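Local coordinates for ancillary protein 1 (Streptococcus pyogenes, PDB 2XI9) that acts as an adhesin presented on the bacterial pilus, carrying an internal thioester bond that is required for efficient interaction with host cells, at residues 256-261 with 279-284; 167-172 with 177-182; 131-136 with 143-148. All blocks are in the same frame, centred on the assembly; numbering follows the deposited sequence.

Contact 1: 256-261 with 279-284; sequences AELDKD and VAKILV
Lys-281 comes up to the oxygen edge of the peptide group after Leu-258, not over a face. Lys-281 CE lies 3.1 Å from Leu-258 O. The ammonium atom NZ is farther off, at 3.8 Å from the same O, and no hydrogen bond joins the two segments. No ring takes part. The rest is aliphatic. Leu-258 and Lys-281 run past each other in opposite directions, and Leu-258 CD1 rests 3.7 Å from Lys-281 CG. The lysine chain is extended beyond CG, which carries its methylenes out alongside the leucine to the carbonyl. The same CD1 reaches one helical turn further and touches Val-284 CG2 at 3.8 Å. Leu-258 also packs on Leu-247 of helix 238-253, which extends the apolar seat. Leu-258 is the centre of an inverse gamma turn, closed by a weak bond from Asp-259 N to Glu-257 O. Asp-259 then N-caps the short helix 260-263 through Lys-262 N. The turn lays Leu-258 against helices 238-253 and 274-288, in the helical part of the thioester domain.

Contact 2: 167-172 with 177-182; sequences SPPDSE and TMTPDF
Pro-169 and Thr-179 meet at about a right angle, with Pro-169 CB 3.6 Å from Thr-179 OG1. The methyl of the threonine works on the other residues of the short strand. Thr-179 CG2 sits 3.5 Å from Asp-170 O and 4.0 Å from Ser-171 CB. Asp-181 packs beside the threonine on the same CB and CG of the proline: its CB is 3.8 Å from Pro-169 CG, and its OD2 is 3.8 Å from Pro-169 CB. These are van der Waals contacts, and no direct hydrogen bond crosses. One water makes the polar link. It accepts from Ser-171 OG at 2.6 Å and donates to Thr-177 O at 2.8 Å. Ser-171 OG is also hydrogen-bonded to Gly-175 N, within the loop that joins the segments.

Thr-179 is the N-cap of helix 180-183. Its OG1 stands between the backbone N and the carbonyl carbon (chi1 70°), which brings it back to accept from Phe-182 N. The hydroxyl oxygen therefore caps the helix while it borders the proline. Strand 170-171 is an outermost strand of the mixed sheet and runs parallel to strand 127-130. The contact thus lays a helix start against a sheet edge in the thioester domain.

Further out, Asn-129 holds the strand by backbone bonds to Pro-169 and Ser-171, and its side chain binds Asp-170 OD1. Glu-126 OE2 accepts from Thr-179 N. Tyr-189 of strand 189-193 also packs on Pro-169.

Contact 3: 131-136 with 143-148; sequences FEEFSV and AKFYYA
Glu-133 and Phe-145 are the residues of closest backbone approach, with their CA atoms 7.3 Å apart, and no backbone hydrogen bond joins the two segments. Phe-145 is the centre of an inverse gamma turn. The segments meet through side chains. Glu-133 lies flat over one face of the Phe-145 ring. Its CG makes a CH-pi contact 3.8 Å from the ring centroid, 10° off the normal. The carboxylate continues the stack, its plane 8° from that of the ring. CG is anti to the backbone N (chi1 -173°) and the chain stays extended, which lays it across the ring and brings OE1 to Tyr-147.

Segment 131-136, without regular structure, leads from strand 127-130 toward its antiparallel neighbour 146-149, and segment 143-148 runs into that strand, which holds Tyr-147. Tyr-147 OH donates to the syn lone pair of Glu-133 OE1 at 2.7 Å. Carboxylate and phenol ring are nearly coplanar. Arg-242 of helix 238-253 binds the same OH and makes a cation-pi contact with the ring, so its charge would probably polarise the phenol. At the edge of the Phe-145 ring, CZ lies 3.7 Å from Ser-135 O. Ser-135 OG is hydrogen-bonded to Thr-239.

Contacts 2 and 3 are neighbours on the same mixed sheet, with centres about 12 Å apart. They touch directly: Ser-171 O lies 3.0 Å from Phe-131 N, probably as a hydrogen bond, and Ser-167 packs on Tyr-146. Contact 1 stands apart in the helical region. Its nearest atoms are about 11 Å from contact 3 and about 16 Å from contact 2. Helix 238-253 connects the two regions, since it packs on Leu-258 and Val-284 and also on Phe-145 and Tyr-146. Tyr-146 touches Cys-160 and Pro-168 touches Gln-309. Cys-160 and Gln-309 are probably the thioester pair, so the segments of contacts 2 and 3, though not their touching residues, probably border the bond.

Contact 1: 256-261 with 279-284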
# COMPACT_ATOMS: atom_id res chain seq x y z
N ALA A 256 -12.01 -12.35 0.70
CA ALA A 256 -13.44 -12.19 0.41
C ALA A 256 -13.86 -13.25 -0.59
O ALA A 256 -13.08 -13.62 -1.51
CB ALA A 256 -13.75 -10.78 -0.20
N GLU A 257 -15.10 -13.70 -0.43
CA GLU A 257 -15.65 -14.71 -1.32
C GLU A 257 -16.58 -14.05 -2.31
O GLU A 257 -17.39 -13.22 -1.94
CB GLU A 257 -16.36 -15.80 -0.53
CG GLU A 257 -15.43 -16.57 0.40
CD GLU A 257 -14.38 -17.44 -0.32
OE1 GLU A 257 -14.61 -17.87 -1.48
OE2 GLU A 257 -13.31 -17.72 0.28
N LEU A 258 -16.49 -14.47 -3.57
CA LEU A 258 -17.29 -13.91 -4.64
C LEU A 258 -18.56 -14.72 -4.77
O LEU A 258 -18.82 -15.38 -5.78
CB LEU A 258 -16.48 -13.92 -5.95
CG LEU A 258 -15.12 -13.26 -5.83
CD1 LEU A 258 -14.42 -13.24 -7.20
CD2 LEU A 258 -15.24 -11.87 -5.28
N ASP A 259 -19.34 -14.70 -3.69
CA ASP A 259 -20.55 -15.47 -3.57
C ASP A 259 -21.66 -14.55 -3.08
O ASP A 259 -21.54 -13.95 -2.04
CB ASP A 259 -20.33 -16.62 -2.59
CG ASP A 259 -21.58 -17.43 -2.35
OD1 ASP A 259 -21.71 -18.49 -2.98
OD2 ASP A 259 -22.43 -17.02 -1.51
N LYS A 260 -22.72 -14.45 -3.87
CA LYS A 260 -23.83 -13.56 -3.60
C LYS A 260 -24.33 -13.72 -2.17
O LYS A 260 -24.55 -12.74 -1.46
CB LYS A 260 -24.95 -13.85 -4.58
CG LYS A 260 -25.98 -12.78 -4.70
CD LYS A 260 -25.53 -11.70 -5.69
CE LYS A 260 -26.67 -10.74 -6.06
NZ LYS A 260 -27.96 -11.42 -6.44
N ASP A 261 -24.50 -14.95 -1.72
CA ASP A 261 -25.01 -15.14 -0.37
C ASP A 261 -24.01 -14.70 0.71
O ASP A 261 -24.40 -14.16 1.75
CB ASP A 261 -25.52 -16.57 -0.16
CG ASP A 261 -26.78 -16.85 -0.93
OD1 ASP A 261 -27.64 -15.93 -1.03
OD2 ASP A 261 -26.95 -17.99 -1.44
N VAL A 279 -18.09 -9.79 -13.35
CA VAL A 279 -16.88 -9.05 -13.73
C VAL A 279 -15.82 -9.07 -12.62
O VAL A 279 -14.61 -9.22 -12.88
CB VAL A 279 -17.21 -7.62 -14.19
CG1 VAL A 279 -15.92 -6.75 -14.28
CG2 VAL A 279 -17.95 -7.68 -15.51
N ALA A 280 -16.24 -9.00 -11.36
CA ALA A 280 -15.30 -9.16 -10.27
C ALA A 280 -14.60 -10.51 -10.41
O ALA A 280 -13.39 -10.61 -10.24
CB ALA A 280 -15.99 -9.04 -8.91
N LYS A 281 -15.38 -11.54 -10.74
CA LYS A 281 -14.83 -12.91 -10.95
C LYS A 281 -13.84 -12.98 -12.14
O LYS A 281 -12.79 -13.65 -12.04
CB LYS A 281 -15.95 -13.93 -11.14
CG LYS A 281 -16.82 -14.23 -9.89
CD LYS A 281 -17.77 -15.46 -10.12
CE LYS A 281 -18.67 -15.71 -8.90
NZ LYS A 281 -19.77 -16.67 -9.19
N ILE A 282 -14.18 -12.32 -13.24
CA ILE A 282 -13.24 -12.13 -14.37
C ILE A 282 -11.91 -11.48 -13.96
O ILE A 282 -10.86 -11.98 -14.28
CB ILE A 282 -13.90 -11.31 -15.53
CG1 ILE A 282 -14.90 -12.20 -16.25
CG2 ILE A 282 -12.82 -10.79 -16.53
CD1 ILE A 282 -16.04 -11.43 -16.99
N LEU A 283 -11.97 -10.40 -13.17
CA LEU A 283 -10.77 -9.74 -12.70
C LEU A 283 -9.91 -10.70 -11.88
O LEU A 283 -8.69 -10.82 -12.10
CB LEU A 283 -11.13 -8.50 -11.92
CG LEU A 283 -11.76 -7.34 -12.69
CD1 LEU A 283 -12.09 -6.21 -11.66
CD2 LEU A 283 -10.89 -6.86 -13.83
N VAL A 284 -10.55 -11.43 -10.98
CA VAL A 284 -9.83 -12.34 -10.15
C VAL A 284 -9.20 -13.48 -10.97
O VAL A 284 -8.04 -13.88 -10.72
CB VAL A 284 -10.79 -12.84 -9.04
CG1 VAL A 284 -10.26 -14.08 -8.37
CG2 VAL A 284 -11.00 -11.69 -8.03

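Contact 2: 167-172 with 177-182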
# COMPACT_ATOMS: atom_id res chain seq x y z
N SER A 167 -11.82 3.59 6.18
CA SER A 167 -11.60 4.27 4.89
C SER A 167 -10.92 5.67 5.07
O SER A 167 -10.92 6.23 6.17
CB SER A 167 -12.94 4.41 4.17
OG SER A 167 -13.92 4.99 5.01
N PRO A 168 -10.30 6.20 4.00
CA PRO A 168 -9.67 7.51 4.11
C PRO A 168 -10.69 8.58 4.48
O PRO A 168 -11.85 8.40 4.21
CB PRO A 168 -9.01 7.73 2.72
CG PRO A 168 -9.37 6.65 1.92
CD PRO A 168 -10.00 5.55 2.73
N PRO A 169 -10.26 9.65 5.16
CA PRO A 169 -11.17 10.64 5.67
C PRO A 169 -12.21 11.10 4.69
O PRO A 169 -11.91 11.40 3.51
CB PRO A 169 -10.24 11.78 6.10
CG PRO A 169 -8.94 11.11 6.38
CD PRO A 169 -8.86 9.93 5.54
N ASP A 170 -13.46 11.18 5.17
CA ASP A 170 -14.53 11.68 4.34
C ASP A 170 -14.28 13.15 3.98
O ASP A 170 -13.88 13.96 4.83
CB ASP A 170 -15.88 11.59 5.06
CG ASP A 170 -16.36 10.15 5.25
OD1 ASP A 170 -15.90 9.24 4.57
OD2 ASP A 170 -17.22 9.95 6.12
N SER A 171 -14.54 13.48 2.72
CA SER A 171 -14.38 14.82 2.22
C SER A 171 -15.72 15.23 1.67
O SER A 171 -16.16 14.72 0.66
CB SER A 171 -13.35 14.88 1.10
OG SER A 171 -13.25 16.22 0.61
N GLU A 172 -16.36 16.17 2.33
CA GLU A 172 -17.69 16.62 1.92
C GLU A 172 -17.65 17.28 0.53
O GLU A 172 -18.57 17.09 -0.27
CB GLU A 172 -18.30 17.58 2.93
CG GLU A 172 -19.75 17.87 2.58
CD GLU A 172 -20.50 18.70 3.60
OE1 GLU A 172 -19.92 19.08 4.64
OE2 GLU A 172 -21.68 18.97 3.32
N THR A 177 -10.87 20.76 -0.73
CA THR A 177 -10.14 21.27 0.42
C THR A 177 -9.64 20.10 1.27
O THR A 177 -10.15 18.96 1.16
CB THR A 177 -11.01 22.27 1.26
OG1 THR A 177 -12.17 21.61 1.76
CG2 THR A 177 -11.44 23.44 0.41
N MSE A 178 -8.60 20.37 2.06
CA MSE A 178 -7.99 19.35 2.91
C MSE A 178 -8.96 19.03 4.03
O MSE A 178 -9.59 19.92 4.58
CB MSE A 178 -6.69 19.87 3.51
CG MSE A 178 -5.57 19.99 2.53
SE MSE A 178 -4.15 21.04 3.33
CE MSE A 178 -2.75 20.39 2.10
N THR A 179 -9.11 17.75 4.36
CA THR A 179 -9.99 17.41 5.47
C THR A 179 -9.33 17.83 6.79
O THR A 179 -8.10 17.96 6.86
CB THR A 179 -10.30 15.92 5.52
OG1 THR A 179 -9.11 15.23 5.91
CG2 THR A 179 -10.81 15.38 4.14
N PRO A 180 -10.13 18.00 7.85
CA PRO A 180 -9.54 18.30 9.16
C PRO A 180 -8.65 17.14 9.69
O PRO A 180 -7.64 17.38 10.34
CB PRO A 180 -10.74 18.54 10.08
CG PRO A 180 -11.96 18.17 9.31
CD PRO A 180 -11.61 18.01 7.87
N ASP A 181 -9.01 15.91 9.37
CA ASP A 181 -8.19 14.77 9.77
C ASP A 181 -6.77 14.86 9.18
O ASP A 181 -5.78 14.49 9.83
CB ASP A 181 -8.86 13.46 9.38
CG ASP A 181 -10.09 13.12 10.27
OD1 ASP A 181 -10.05 13.34 11.50
OD2 ASP A 181 -11.09 12.63 9.70
N PHE A 182 -6.65 15.36 7.95
CA PHE A 182 -5.32 15.53 7.36
C PHE A 182 -4.61 16.72 7.97
O PHE A 182 -3.48 16.60 8.44
CB PHE A 182 -5.39 15.67 5.84
CG PHE A 182 -4.06 15.95 5.19
CD1 PHE A 182 -3.11 14.94 5.07
CD2 PHE A 182 -3.75 17.22 4.70
CE1 PHE A 182 -1.87 15.18 4.49
CE2 PHE A 182 -2.51 17.47 4.11
CZ PHE A 182 -1.57 16.44 4.01
O HOH W 1 -12.53 18.11 2.28

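Contact 3: 131-136 with 143-148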
# COMPACT_ATOMS: atom_id res chain seq x y z
N PHE A 131 -17.28 12.27 -0.55
CA PHE A 131 -18.70 12.29 -0.22
C PHE A 131 -19.51 13.11 -1.22
O PHE A 131 -20.73 13.01 -1.23
CB PHE A 131 -18.90 12.80 1.22
CG PHE A 131 -20.33 13.16 1.54
CD1 PHE A 131 -20.81 14.44 1.30
CD2 PHE A 131 -21.21 12.21 2.06
CE1 PHE A 131 -22.11 14.76 1.56
CE2 PHE A 131 -22.52 12.55 2.33
CZ PHE A 131 -22.96 13.81 2.08
N GLU A 132 -18.88 13.94 -2.06
CA GLU A 132 -19.65 14.75 -3.02
C GLU A 132 -20.17 13.88 -4.16
O GLU A 132 -21.21 14.14 -4.73
CB GLU A 132 -18.82 15.89 -3.59
CG GLU A 132 -19.64 17.01 -4.19
CD GLU A 132 -18.77 18.09 -4.82
OE1 GLU A 132 -18.07 17.77 -5.80
OE2 GLU A 132 -18.80 19.25 -4.34
N GLU A 133 -19.41 12.85 -4.47
CA GLU A 133 -19.67 11.95 -5.57
C GLU A 133 -20.85 11.05 -5.16
O GLU A 133 -20.75 10.34 -4.21
CB GLU A 133 -18.40 11.13 -5.82
CG GLU A 133 -18.43 10.27 -7.04
CD GLU A 133 -17.05 9.91 -7.66
OE1 GLU A 133 -15.92 10.13 -7.12
OE2 GLU A 133 -17.13 9.33 -8.76
N PHE A 134 -21.94 11.07 -5.88
CA PHE A 134 -23.02 10.14 -5.61
C PHE A 134 -23.27 9.31 -6.85
O PHE A 134 -23.57 9.87 -7.91
CB PHE A 134 -24.29 10.90 -5.25
CG PHE A 134 -25.48 10.04 -4.99
CD1 PHE A 134 -26.27 9.58 -6.05
CD2 PHE A 134 -25.85 9.73 -3.68
CE1 PHE A 134 -27.40 8.80 -5.81
CE2 PHE A 134 -26.98 8.95 -3.44
CZ PHE A 134 -27.75 8.48 -4.49
N SER A 135 -23.18 8.00 -6.72
CA SER A 135 -23.44 7.12 -7.85
C SER A 135 -23.76 5.72 -7.31
O SER A 135 -23.05 5.21 -6.48
CB SER A 135 -22.22 7.05 -8.77
OG SER A 135 -22.52 6.29 -9.92
N VAL A 136 -24.85 5.14 -7.78
CA VAL A 136 -25.30 3.87 -7.24
C VAL A 136 -24.43 2.72 -7.76
O VAL A 136 -23.83 2.76 -8.87
CB VAL A 136 -26.79 3.58 -7.52
CG1 VAL A 136 -27.72 4.69 -7.01
CG2 VAL A 136 -27.03 3.30 -9.01
N ALA A 143 -20.62 4.89 -2.30
CA ALA A 143 -20.08 5.54 -1.10
C ALA A 143 -18.64 5.09 -0.71
O ALA A 143 -18.24 5.26 0.45
CB ALA A 143 -21.08 5.36 0.08
N LYS A 144 -17.88 4.56 -1.66
CA LYS A 144 -16.50 4.12 -1.44
C LYS A 144 -15.57 4.65 -2.55
O LYS A 144 -14.68 3.95 -3.01
CB LYS A 144 -16.41 2.60 -1.30
CG LYS A 144 -17.31 1.96 -0.20
CD LYS A 144 -17.09 0.48 -0.16
CE LYS A 144 -18.14 -0.21 0.71
NZ LYS A 144 -19.55 0.14 0.28
N PHE A 145 -15.76 5.91 -2.89
CA PHE A 145 -14.99 6.56 -3.95
C PHE A 145 -13.74 7.11 -3.30
O PHE A 145 -13.68 8.26 -2.85
CB PHE A 145 -15.85 7.65 -4.58
CG PHE A 145 -17.13 7.16 -5.18
CD1 PHE A 145 -17.15 6.48 -6.37
CD2 PHE A 145 -18.34 7.40 -4.54
CE1 PHE A 145 -18.38 6.04 -6.92
CE2 PHE A 145 -19.53 6.95 -5.05
CZ PHE A 145 -19.56 6.29 -6.23
N TYR A 146 -12.72 6.27 -3.23
CA TYR A 146 -11.50 6.62 -2.54
C TYR A 146 -10.43 7.15 -3.49
O TYR A 146 -10.23 6.59 -4.59
CB TYR A 146 -10.92 5.39 -1.87
CG TYR A 146 -11.86 4.59 -0.99
CD1 TYR A 146 -12.79 5.21 -0.16
CD2 TYR A 146 -11.80 3.19 -0.98
CE1 TYR A 146 -13.64 4.44 0.69
CE2 TYR A 146 -12.66 2.43 -0.14
CZ TYR A 146 -13.57 3.06 0.67
OH TYR A 146 -14.41 2.33 1.51
N TYR A 147 -9.71 8.17 -3.02
CA TYR A 147 -8.66 8.82 -3.78
C TYR A 147 -7.45 9.16 -2.93
O TYR A 147 -7.58 9.35 -1.71
CB TYR A 147 -9.16 10.12 -4.41
CG TYR A 147 -10.31 9.96 -5.38
CD1 TYR A 147 -11.61 10.05 -4.95
CD2 TYR A 147 -10.06 9.79 -6.74
CE1 TYR A 147 -12.66 9.92 -5.83
CE2 TYR A 147 -11.11 9.66 -7.64
CZ TYR A 147 -12.41 9.71 -7.18
OH TYR A 147 -13.45 9.56 -8.07
N ALA A 148 -6.28 9.21 -3.57
CA ALA A 148 -5.11 9.87 -2.97
C ALA A 148 -4.72 11.07 -3.79
O ALA A 148 -4.91 11.11 -5.02
CB ALA A 148 -3.89 8.88 -2.81
O HOH W 2 -15.66 9.60 -10.66